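GDNF family receptor alpha-3 (Homo sapiens, PDB 2GH0) binds the neuronal growth factor artemin at the cell surface, which leads to autophosphorylation and activation of the RET receptor. Local coordinates at residues P72-R75 and G76-E79; R114-D117 and F118-C122; I146-A149 and M150-N153; C166-R169 and G170-N173; E182-F185 and S186-C190. One frame throughout, in Å; residues are numbered along the deposited sequence.

Contact 1 (P72-R75 and G76-E79); sequences PNDR and GCGE
The D74 carboxylate has the start of C77 over one of its faces. C77 CB lies over that face, 3.5 Å from both D74 CG and D74 OD2, while C77 N stands over the OD1 side. This is an N-cap, at the start of helix 75-83. It belongs to the first of the two GDNF/GAS1 domains in this chain, which is a fragment of the receptor. C77 N donates to D74 OD1 over 3.1 Å. The N-H points well at the oxygen (166°) but reaches it from above the carboxylate plane, 64° out. CG of D74 is anti to its backbone N (chi1 -172°), which swings the carboxylate forward beside the first turn. The backbone of D74 helps too: G78 N donates to D74 O at 3.1 Å. The carboxylate thus sits by the positive end of the helix, which would probably favour its charged form. C77 is pinned from another direction by its disulfide to C70, and both D74 and C77 touch D10. The R75 guanidinium is carried away from the turn on an extended chain, and the R75 side chain packs on N157 and V158. E79 packs on the backbone of another protein chain. E79 N donates to R75 O at 2.9 Å, continuing the helix.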
loop_
_atom_site.group_PDB
_atom_site.type_symbol
_atom_site.label_atom_id
_atom_site.label_comp_id
_atom_site.label_asym_id
_atom_site.label_seq_id
_atom_site.Cartn_x
_atom_site.Cartn_y
_atom_site.Cartn_z
ATOM N N PRO C 72 -30.190 -38.676 21.973
ATOM C CA PRO C 72 -31.594 -38.739 21.548
ATOM C C PRO C 72 -32.292 -37.359 21.663
ATOM O O PRO C 72 -32.984 -36.916 20.729
ATOM C CB PRO C 72 -32.219 -39.689 22.606
ATOM C CG PRO C 72 -31.286 -39.554 23.850
ATOM C CD PRO C 72 -29.937 -39.554 23.140
ATOM N N ASN C 73 -32.088 -36.672 22.781
ATOM C CA ASN C 73 -32.803 -35.403 23.005
ATOM C C ASN C 73 -32.001 -34.161 22.562
ATOM O O ASN C 73 -32.348 -33.035 22.931
ATOM C CB ASN C 73 -33.259 -35.259 24.472
ATOM C CG ASN C 73 -34.271 -36.361 24.918
ATOM O OD1 ASN C 73 -35.010 -36.956 24.107
ATOM N ND2 ASN C 73 -34.290 -36.626 26.228
ATOM N N ASP C 74 -30.950 -34.361 21.756
ATOM C CA ASP C 74 -30.074 -33.254 21.356
ATOM C C ASP C 74 -30.481 -32.790 19.949
ATOM O O ASP C 74 -29.862 -33.177 18.949
ATOM C CB ASP C 74 -28.605 -33.695 21.392
ATOM C CG ASP C 74 -27.631 -32.535 21.183
ATOM O OD1 ASP C 74 -28.081 -31.429 20.780
ATOM O OD2 ASP C 74 -26.409 -32.740 21.451
ATOM N N ARG C 75 -31.532 -31.975 19.881
ATOM C CA ARG C 75 -32.110 -31.606 18.602
ATOM C C ARG C 75 -31.192 -30.689 17.810
ATOM O O ARG C 75 -31.213 -30.721 16.583
ATOM C CB ARG C 75 -33.521 -30.980 18.756
ATOM C CG ARG C 75 -34.593 -31.925 19.366
ATOM C CD ARG C 75 -36.021 -31.460 19.054
ATOM N NE ARG C 75 -37.057 -32.485 19.333
ATOM C CZ ARG C 75 -38.133 -32.709 18.559
ATOM N NH1 ARG C 75 -38.322 -31.988 17.444
ATOM N NH2 ARG C 75 -39.023 -33.669 18.870
ATOM N N GLY C 76 -30.390 -29.896 18.508
ATOM C CA GLY C 76 -29.354 -29.049 17.861
ATOM C C GLY C 76 -28.350 -29.885 17.068
ATOM O O GLY C 76 -28.052 -29.604 15.876
ATOM N N CYS C 77 -27.848 -30.950 17.688
ATOM C CA CYS C 77 -26.949 -31.881 16.972
ATOM C C CYS C 77 -27.630 -32.523 15.776
ATOM O O CYS C 77 -27.083 -32.583 14.654
ATOM C CB CYS C 77 -26.428 -32.939 17.967
ATOM S SG CYS C 77 -25.269 -34.135 17.367
ATOM N N GLY C 78 -28.847 -33.019 15.992
ATOM C CA GLY C 78 -29.533 -33.679 14.892
ATOM C C GLY C 78 -29.800 -32.753 13.742
ATOM O O GLY C 78 -29.763 -33.188 12.600
ATOM N N GLU C 79 -30.128 -31.497 14.048
ATOM C CA GLU C 79 -30.400 -30.486 13.030
ATOM C C GLU C 79 -29.107 -30.162 12.283
ATOM O O GLU C 79 -29.110 -30.028 11.075
ATOM C CB GLU C 79 -30.974 -29.190 13.625
ATOM C CG GLU C 79 -31.334 -28.132 12.614
ATOM C CD GLU C 79 -31.956 -26.859 13.237
ATOM O OE1 GLU C 79 -32.113 -26.806 14.482
ATOM O OE2 GLU C 79 -32.277 -25.915 12.474
#

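Contact 2 (R114-D117 and F118-C122); sequences RLVD and FQTHC
The last turns of helix 109-121 carry this contact, in this chain's second GDNF/GAS1 domain, where side chains fold back onto carbonyls one turn earlier. H121 grips D117 O twice. H121 N donates at 2.9 Å and H121 ND1 at 3.0 Å, and the two come from opposite faces of the carbonyl plane. The second bond is bent (146°), with the oxygen tilted 19° from the ring plane. CG of H121 stands beside its backbone N (chi1 -65°), which turns ND1 back up the helix. One ring face is covered by T120 CG2, 4.0 Å above its centre, and D117 CB lies at the ring edge. With an alanine in place of H121, D117 O would probably keep its backbone donor but lose the one on the ring. T120 makes a similar return: its OG1 donates to V116 O at 3.0 Å from above the carbonyl plane, and T120 N donates to the same oxygen. V116 O and D117 O thus each take a side-chain donor besides a backbone one. C122, next along, is tied to C138 by a disulfide. On the buried side, L115 CD1 meets the F118 ring obliquely, 4.3 Å from F118 CD2.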
loop_
_atom_site.group_PDB
_atom_site.type_symbol
_atom_site.label_atom_id
_atom_site.label_comp_id
_atom_site.label_asym_id
_atom_site.label_seq_id
_atom_site.Cartn_x
_atom_site.Cartn_y
_atom_site.Cartn_z
ATOM N N ARG C 114 -23.231 -44.634 -9.733
ATOM C CA ARG C 114 -23.272 -44.498 -8.256
ATOM C C ARG C 114 -24.387 -45.310 -7.676
ATOM O O ARG C 114 -24.236 -45.907 -6.577
ATOM C CB ARG C 114 -23.383 -43.049 -7.848
ATOM C CG ARG C 114 -22.153 -42.218 -8.438
ATOM C CD ARG C 114 -20.871 -42.635 -7.618
ATOM N NE ARG C 114 -19.658 -41.988 -8.150
ATOM C CZ ARG C 114 -19.219 -40.805 -7.721
ATOM N NH1 ARG C 114 -19.899 -40.193 -6.782
ATOM N NH2 ARG C 114 -18.092 -40.236 -8.188
ATOM N N LEU C 115 -25.513 -45.334 -8.404
ATOM C CA LEU C 115 -26.698 -46.122 -7.921
ATOM C C LEU C 115 -26.413 -47.613 -8.045
ATOM O O LEU C 115 -26.727 -48.370 -7.141
ATOM C CB LEU C 115 -28.001 -45.757 -8.637
ATOM C CG LEU C 115 -29.275 -46.415 -8.057
ATOM C CD1 LEU C 115 -29.587 -46.020 -6.593
ATOM C CD2 LEU C 115 -30.482 -46.138 -8.934
ATOM N N VAL C 116 -25.785 -48.023 -9.136
ATOM C CA VAL C 116 -25.316 -49.406 -9.216
ATOM C C VAL C 116 -24.390 -49.798 -8.038
ATOM O O VAL C 116 -24.568 -50.865 -7.441
ATOM C CB VAL C 116 -24.644 -49.693 -10.513
ATOM C CG1 VAL C 116 -23.883 -50.989 -10.427
ATOM C CG2 VAL C 116 -25.684 -49.732 -11.619
ATOM N N ASP C 117 -23.416 -48.963 -7.686
ATOM C CA ASP C 117 -22.562 -49.433 -6.613
ATOM C C ASP C 117 -23.272 -49.473 -5.272
ATOM O O ASP C 117 -22.944 -50.328 -4.455
ATOM C CB ASP C 117 -21.160 -48.811 -6.554
ATOM C CG ASP C 117 -21.136 -47.348 -6.776
ATOM O OD1 ASP C 117 -21.701 -46.647 -5.900
ATOM O OD2 ASP C 117 -20.401 -46.883 -7.742
ATOM N N PHE C 118 -24.232 -48.587 -5.032
ATOM C CA PHE C 118 -24.976 -48.611 -3.761
ATOM C C PHE C 118 -25.808 -49.926 -3.670
ATOM O O PHE C 118 -25.888 -50.617 -2.621
ATOM C CB PHE C 118 -25.858 -47.349 -3.691
ATOM C CG PHE C 118 -26.837 -47.352 -2.533
ATOM C CD1 PHE C 118 -26.372 -47.310 -1.219
ATOM C CD2 PHE C 118 -28.161 -47.412 -2.749
ATOM C CE1 PHE C 118 -27.236 -47.328 -0.166
ATOM C CE2 PHE C 118 -29.061 -47.457 -1.663
ATOM C CZ PHE C 118 -28.590 -47.415 -0.390
ATOM N N GLN C 119 -26.424 -50.295 -4.785
ATOM C CA GLN C 119 -27.153 -51.583 -4.857
ATOM C C GLN C 119 -26.275 -52.820 -4.685
ATOM O O GLN C 119 -26.749 -53.809 -4.175
ATOM C CB GLN C 119 -27.850 -51.687 -6.218
ATOM C CG GLN C 119 -28.956 -50.683 -6.278
ATOM C CD GLN C 119 -29.723 -50.684 -7.622
ATOM O OE1 GLN C 119 -29.242 -51.174 -8.680
ATOM N NE2 GLN C 119 -30.928 -50.107 -7.577
ATOM N N THR C 120 -25.029 -52.756 -5.149
ATOM C CA THR C 120 -24.027 -53.832 -5.088
ATOM C C THR C 120 -23.500 -53.977 -3.650
ATOM O O THR C 120 -23.427 -55.094 -3.132
ATOM C CB THR C 120 -22.875 -53.554 -6.041
ATOM O OG1 THR C 120 -23.383 -53.589 -7.387
ATOM C CG2 THR C 120 -21.744 -54.600 -5.942
ATOM N N HIS C 121 -23.198 -52.872 -2.999
ATOM C CA HIS C 121 -22.534 -52.984 -1.695
ATOM C C HIS C 121 -23.487 -52.934 -0.509
ATOM O O HIS C 121 -23.186 -53.539 0.535
ATOM C CB HIS C 121 -21.444 -51.940 -1.569
ATOM C CG HIS C 121 -20.315 -52.145 -2.537
ATOM N ND1 HIS C 121 -20.232 -51.471 -3.747
ATOM C CD2 HIS C 121 -19.276 -53.008 -2.519
ATOM C CE1 HIS C 121 -19.151 -51.872 -4.404
ATOM N NE2 HIS C 121 -18.544 -52.788 -3.673
ATOM N N CYS C 122 -24.626 -52.272 -0.682
ATOM C CA CYS C 122 -25.555 -52.091 0.416
ATOM C C CYS C 122 -26.726 -53.034 0.347
ATOM O O CYS C 122 -27.657 -52.851 1.117
ATOM C CB CYS C 122 -26.058 -50.650 0.510
ATOM S SG CYS C 122 -24.752 -49.447 0.832
#

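Contact 3 (I146-A149 and M150-N153); sequences IGTA and MTPN
Two threonine torsions shape the turn. In T151, OG1 stands beside the backbone N (chi1 -70°) and points back into the loop. There it accepts from G147 N at 2.8 Å and donates to T148 O, also at 2.8 Å. The T151 hydroxyl thus ties two adjacent residues, G147 and T148, to the returning chain. In T148, OG1 sits between the backbone N and the carbonyl carbon (chi1 68°), within 2.9 Å of M150 N. That N-H donates to it at a bent 132°, which makes an ST turn. T148 OG1 has its strongest polar partner in L145 O, just before I146. G147 lets the chain bend here: at its positive phi a CB would be jammed against the carbonyl O of I146. The same T151 torsion sends CG2 to I146 CG2, 4.0 Å away, with the two side chains crossing at about a right angle. I146 CG1 also meets P152 CD at 3.8 Å. I146 and T148 touch F54 and L51 of helix 43-56, in the first GDNF/GAS1 domain. M150 packs on C105 of helix 98-106 and on C111 of helix 109-121. The chain then enters strand 152-154, where N153 pairs with A163 of the antiparallel strand 162-164.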
loop_
_atom_site.group_PDB
_atom_site.type_symbol
_atom_site.label_atom_id
_atom_site.label_comp_id
_atom_site.label_asym_id
_atom_site.label_seq_id
_atom_site.Cartn_x
_atom_site.Cartn_y
_atom_site.Cartn_z
ATOM N N ILE C 146 -24.357 -38.725 -2.827
ATOM C CA ILE C 146 -24.597 -37.354 -2.393
ATOM C C ILE C 146 -24.063 -36.368 -3.416
ATOM O O ILE C 146 -22.894 -36.450 -3.818
ATOM C CB ILE C 146 -24.051 -37.121 -0.983
ATOM C CG1 ILE C 146 -24.799 -37.987 -0.041
ATOM C CG2 ILE C 146 -24.388 -35.716 -0.474
ATOM C CD1 ILE C 146 -24.242 -38.035 1.280
ATOM N N GLY C 147 -24.960 -35.516 -3.936
ATOM C CA GLY C 147 -24.631 -34.685 -5.108
ATOM C C GLY C 147 -25.197 -35.227 -6.438
ATOM O O GLY C 147 -25.070 -34.560 -7.491
ATOM N N THR C 148 -25.774 -36.425 -6.431
ATOM C CA THR C 148 -26.455 -36.937 -7.635
ATOM C C THR C 148 -27.946 -36.592 -7.567
ATOM O O THR C 148 -28.420 -36.031 -6.575
ATOM C CB THR C 148 -26.338 -38.463 -7.767
ATOM O OG1 THR C 148 -27.096 -39.101 -6.705
ATOM C CG2 THR C 148 -24.873 -38.947 -7.782
ATOM N N ALA C 149 -28.704 -36.947 -8.600
ATOM C CA ALA C 149 -30.154 -36.840 -8.515
ATOM C C ALA C 149 -30.710 -37.709 -7.380
ATOM O O ALA C 149 -31.779 -37.401 -6.833
ATOM C CB ALA C 149 -30.836 -37.220 -9.867
ATOM N N MET C 150 -30.007 -38.781 -7.004
ATOM C CA MET C 150 -30.493 -39.651 -5.950
ATOM C C MET C 150 -29.845 -39.345 -4.625
ATOM O O MET C 150 -29.422 -40.289 -3.958
ATOM C CB MET C 150 -30.174 -41.121 -6.255
ATOM C CG MET C 150 -30.719 -41.642 -7.584
ATOM S SD MET C 150 -32.455 -41.919 -7.572
ATOM C CE MET C 150 -32.665 -43.581 -7.028
ATOM N N THR C 151 -29.829 -38.080 -4.186
ATOM C CA THR C 151 -29.072 -37.728 -2.949
ATOM C C THR C 151 -29.875 -38.156 -1.749
ATOM O O THR C 151 -31.041 -37.711 -1.605
ATOM C CB THR C 151 -28.751 -36.173 -2.888
ATOM O OG1 THR C 151 -27.775 -35.889 -3.882
ATOM C CG2 THR C 151 -28.225 -35.730 -1.505
ATOM N N PRO C 152 -29.308 -39.037 -0.900
ATOM C CA PRO C 152 -29.965 -39.422 0.342
ATOM C C PRO C 152 -29.660 -38.466 1.513
ATOM O O PRO C 152 -28.603 -37.729 1.502
ATOM C CB PRO C 152 -29.334 -40.796 0.626
ATOM C CG PRO C 152 -27.961 -40.708 0.141
ATOM C CD PRO C 152 -28.009 -39.747 -1.050
ATOM N N ASN C 153 -30.511 -38.446 2.538
ATOM C CA ASN C 153 -30.142 -37.593 3.692
ATOM C C ASN C 153 -30.923 -38.006 4.934
ATOM O O ASN C 153 -31.939 -38.659 4.820
ATOM C CB ASN C 153 -30.484 -36.115 3.392
ATOM C CG ASN C 153 -29.861 -35.133 4.426
ATOM O OD1 ASN C 153 -28.755 -35.374 4.919
ATOM N ND2 ASN C 153 -30.607 -34.031 4.762
#

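Contact 4 (C166-R169 and G170-N173); sequences CTCR and GSGN
S171 folds back on C168, and its N donates to C168 O at 3.0 Å. The bond is bent (133°), and the place of that carbonyl oxygen is less sure than usual, because S171 OG is modelled too close to it. The side chain of S171 points toward C168. S171 OG also has a hydrogen bond with N97 ND2. Between these ends, R169 and G170 form the corner. G170 has positive phi (74°), and a CB there would clash with R169 O. R169 sends its long, extended side chain away from the turn. Its backbone N donates to T167 OG1 at 3.1 Å and a fairly straight 155°, an ST turn that fixes the approach to the corner. Further out, T167 makes backbone hydrogen bonds with P96 and C98. Two disulfides anchor this loop: C166 to C98 at the start of helix 98-106, and C168 to C178 in helix 175-186, where S171 also touches C178. The arrangement is a type II beta turn from C168 to S171, led in by an ST turn. It lies in the disulfide-braced loop that joins strand 162-164 to helix 175-186 in the second GDNF/GAS1 domain of this chain.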
loop_
_atom_site.group_PDB
_atom_site.type_symbol
_atom_site.label_atom_id
_atom_site.label_comp_id
_atom_site.label_asym_id
_atom_site.label_seq_id
_atom_site.Cartn_x
_atom_site.Cartn_y
_atom_site.Cartn_z
ATOM N N CYS C 166 -38.108 -38.144 -2.206
ATOM C CA CYS C 166 -39.078 -38.589 -3.173
ATOM C C CYS C 166 -40.244 -39.164 -2.428
ATOM O O CYS C 166 -40.190 -39.352 -1.211
ATOM C CB CYS C 166 -38.471 -39.599 -4.154
ATOM S SG CYS C 166 -37.921 -41.189 -3.513
ATOM N N THR C 167 -41.312 -39.434 -3.141
ATOM C CA THR C 167 -42.490 -39.971 -2.503
ATOM C C THR C 167 -42.943 -41.127 -3.374
ATOM O O THR C 167 -42.577 -41.192 -4.544
ATOM C CB THR C 167 -43.614 -38.898 -2.365
ATOM O OG1 THR C 167 -44.781 -39.508 -1.794
ATOM C CG2 THR C 167 -44.038 -38.334 -3.736
ATOM N N CYS C 168 -43.726 -42.040 -2.814
ATOM C CA CYS C 168 -44.334 -43.106 -3.644
ATOM C C CYS C 168 -45.803 -42.860 -3.891
ATOM O O CYS C 168 -46.459 -43.621 -4.626
ATOM C CB CYS C 168 -44.088 -44.471 -3.000
ATOM S SG CYS C 168 -42.407 -45.014 -3.365
ATOM N N ARG C 169 -46.302 -41.782 -3.287
ATOM C CA ARG C 169 -47.658 -41.301 -3.531
ATOM C C ARG C 169 -47.737 -40.981 -5.022
ATOM O O ARG C 169 -46.791 -40.410 -5.579
ATOM C CB ARG C 169 -48.032 -40.095 -2.634
ATOM C CG ARG C 169 -49.573 -39.990 -2.415
ATOM C CD ARG C 169 -50.049 -38.578 -2.034
ATOM N NE ARG C 169 -51.421 -38.324 -2.488
ATOM C CZ ARG C 169 -51.956 -37.111 -2.633
ATOM N NH1 ARG C 169 -51.226 -36.028 -2.358
ATOM N NH2 ARG C 169 -53.218 -36.975 -3.056
ATOM N N GLY C 170 -48.823 -41.421 -5.653
ATOM C CA GLY C 170 -49.052 -41.262 -7.111
ATOM C C GLY C 170 -48.196 -42.184 -7.990
ATOM O O GLY C 170 -47.961 -41.821 -9.243
ATOM N N SER C 171 -47.709 -43.359 -7.307
ATOM C CA SER C 171 -47.018 -44.442 -8.032
ATOM C C SER C 171 -47.971 -45.310 -8.824
ATOM O O SER C 171 -47.519 -46.114 -9.633
ATOM C CB SER C 171 -46.255 -45.356 -7.085
ATOM O OG SER C 171 -45.376 -44.607 -6.305
ATOM N N GLY C 172 -49.282 -45.180 -8.567
ATOM C CA GLY C 172 -50.323 -45.914 -9.285
ATOM C C GLY C 172 -50.122 -47.418 -9.131
ATOM O O GLY C 172 -50.002 -47.808 -7.870
ATOM N N ASN C 173 -50.333 -48.268 -10.493
ATOM C CA ASN C 173 -50.092 -49.730 -10.492
ATOM C C ASN C 173 -48.643 -50.186 -10.207
ATOM O O ASN C 173 -48.362 -51.416 -10.283
ATOM C CB ASN C 173 -50.600 -50.358 -11.830
ATOM C CG ASN C 173 -52.153 -50.591 -11.851
ATOM O OD1 ASN C 173 -52.663 -51.339 -12.707
ATOM N ND2 ASN C 173 -52.771 -49.977 -10.894
#

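Contact 5 (E182-F185 and S186-C190); sequences EGFF and SHNPC
E182 meets S186 twice, one helical turn on. S186 OG donates to E182 OE1 over a short 2.5 Å, coming from above the carboxylate plane (41° out), while S186 N donates to E182 O at 2.9 Å. The E182 chain is bent at chi2 (-84°), and this folds its carboxylate back alongside S186. An alanine in place of E182 would probably leave S186 OG without this acceptor and free to turn, although the backbone bond could remain. Next, H187 N donates to G183 O at 2.9 Å. This is the last turn of helix 175-186, and the chain leaves helical form at H187. N188 then stands at the N-cap position of helix 189-205, so the contact is a helix-to-helix junction, with C190 joined to C131 by a disulfide. F184 runs side by side with N188, and the amide end of N188 lies over one face of the phenyl ring, the two planes 60° apart. The amide is probably turned over in the model, so its polar atoms are uncertain. F185 turns its ring to L145 and to L164 of strand 162-164. A water lies 2.7 Å from F185 O and accepts from N188 N at 3.0 Å.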
loop_
_atom_site.group_PDB
_atom_site.type_symbol
_atom_site.label_atom_id
_atom_site.label_comp_id
_atom_site.label_asym_id
_atom_site.label_seq_id
_atom_site.Cartn_x
_atom_site.Cartn_y
_atom_site.Cartn_z
ATOM N N GLU C 182 -37.566 -46.972 -2.752
ATOM C CA GLU C 182 -37.550 -46.093 -1.566
ATOM C C GLU C 182 -36.986 -46.833 -0.330
ATOM O O GLU C 182 -36.148 -46.292 0.445
ATOM C CB GLU C 182 -38.998 -45.637 -1.277
ATOM C CG GLU C 182 -38.982 -44.340 -0.473
ATOM C CD GLU C 182 -38.824 -44.538 1.071
ATOM O OE1 GLU C 182 -39.171 -45.632 1.594
ATOM O OE2 GLU C 182 -38.443 -43.541 1.747
ATOM N N GLY C 183 -37.542 -48.026 -0.104
ATOM C CA GLY C 183 -37.178 -48.865 1.035
ATOM C C GLY C 183 -35.707 -49.233 1.110
ATOM O O GLY C 183 -35.166 -49.429 2.161
ATOM N N PHE C 184 -35.064 -49.394 -0.037
ATOM C CA PHE C 184 -33.627 -49.704 -0.117
ATOM C C PHE C 184 -32.773 -48.648 0.593
ATOM O O PHE C 184 -31.686 -48.954 1.083
ATOM C CB PHE C 184 -33.200 -49.889 -1.605
ATOM C CG PHE C 184 -31.977 -50.714 -1.767
ATOM C CD1 PHE C 184 -32.029 -52.087 -1.696
ATOM C CD2 PHE C 184 -30.737 -50.108 -1.932
ATOM C CE1 PHE C 184 -30.867 -52.864 -1.832
ATOM C CE2 PHE C 184 -29.524 -50.892 -2.046
ATOM C CZ PHE C 184 -29.619 -52.260 -1.994
ATOM N N PHE C 185 -33.320 -47.442 0.766
ATOM C CA PHE C 185 -32.670 -46.384 1.527
ATOM C C PHE C 185 -33.316 -46.233 2.882
ATOM O O PHE C 185 -32.620 -46.110 3.890
ATOM C CB PHE C 185 -32.852 -45.024 0.803
ATOM C CG PHE C 185 -32.066 -44.907 -0.460
ATOM C CD1 PHE C 185 -32.552 -45.450 -1.645
ATOM C CD2 PHE C 185 -30.814 -44.278 -0.447
ATOM C CE1 PHE C 185 -31.851 -45.384 -2.829
ATOM C CE2 PHE C 185 -30.099 -44.179 -1.622
ATOM C CZ PHE C 185 -30.605 -44.716 -2.815
ATOM N N SER C 186 -34.640 -46.263 2.934
ATOM C CA SER C 186 -35.306 -45.930 4.171
ATOM C C SER C 186 -35.383 -47.049 5.224
ATOM O O SER C 186 -35.538 -46.740 6.431
ATOM C CB SER C 186 -36.644 -45.296 3.909
ATOM O OG SER C 186 -37.543 -46.289 3.431
ATOM N N HIS C 187 -35.326 -48.319 4.804
ATOM C CA HIS C 187 -35.528 -49.450 5.758
ATOM C C HIS C 187 -34.678 -50.601 5.202
ATOM O O HIS C 187 -35.202 -51.480 4.576
ATOM C CB HIS C 187 -36.984 -49.865 5.838
ATOM C CG HIS C 187 -37.312 -50.778 6.991
ATOM N ND1 HIS C 187 -38.075 -50.342 8.036
ATOM C CD2 HIS C 187 -36.911 -52.041 7.315
ATOM C CE1 HIS C 187 -38.219 -51.321 8.925
ATOM N NE2 HIS C 187 -37.541 -52.379 8.504
ATOM N N ASN C 188 -33.377 -50.526 5.409
ATOM C CA ASN C 188 -32.377 -51.441 4.784
ATOM C C ASN C 188 -31.461 -51.799 5.946
ATOM O O ASN C 188 -30.704 -50.949 6.368
ATOM C CB ASN C 188 -31.619 -50.664 3.648
ATOM C CG ASN C 188 -30.463 -51.478 3.000
ATOM O OD1 ASN C 188 -30.022 -51.211 1.867
ATOM N ND2 ASN C 188 -29.983 -52.461 3.726
ATOM N N PRO C 189 -31.539 -53.040 6.499
ATOM C CA PRO C 189 -30.760 -53.356 7.688
ATOM C C PRO C 189 -29.254 -53.311 7.493
ATOM O O PRO C 189 -28.528 -53.046 8.445
ATOM C CB PRO C 189 -31.231 -54.801 8.027
ATOM C CG PRO C 189 -31.583 -55.387 6.695
ATOM C CD PRO C 189 -32.373 -54.197 6.088
ATOM N N CYS C 190 -28.786 -53.551 6.272
ATOM C CA CYS C 190 -27.325 -53.518 6.003
ATOM C C CYS C 190 -26.856 -52.065 6.197
ATOM O O CYS C 190 -25.862 -51.773 6.904
ATOM C CB CYS C 190 -27.022 -54.039 4.555
ATOM S SG CYS C 190 -25.463 -53.260 3.845
HETATM O O HOH W 1 -32.037 -47.848 5.897
#

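How the contacts relate
All five contacts are local and follow one another in series; none nests or crosses. Contact 1 starts helix 75-83 in the first GDNF/GAS1 domain of this chain and touches none of the others. The other four lie in the second. Contact 2 ends helix 109-121. Contact 3 turns the loop into strand 152-154, and its M150 packs on L115 of contact 2. Contact 4 turns the chain between strand 162-164 and helix 175-186. Contact 5 joins that helix to helix 189-205. Here the F118 ring of contact 2 stacks with F185 and meets F184 at about 90°. F185 also touches P152 of contact 3, and C168 of contact 4 touches E182.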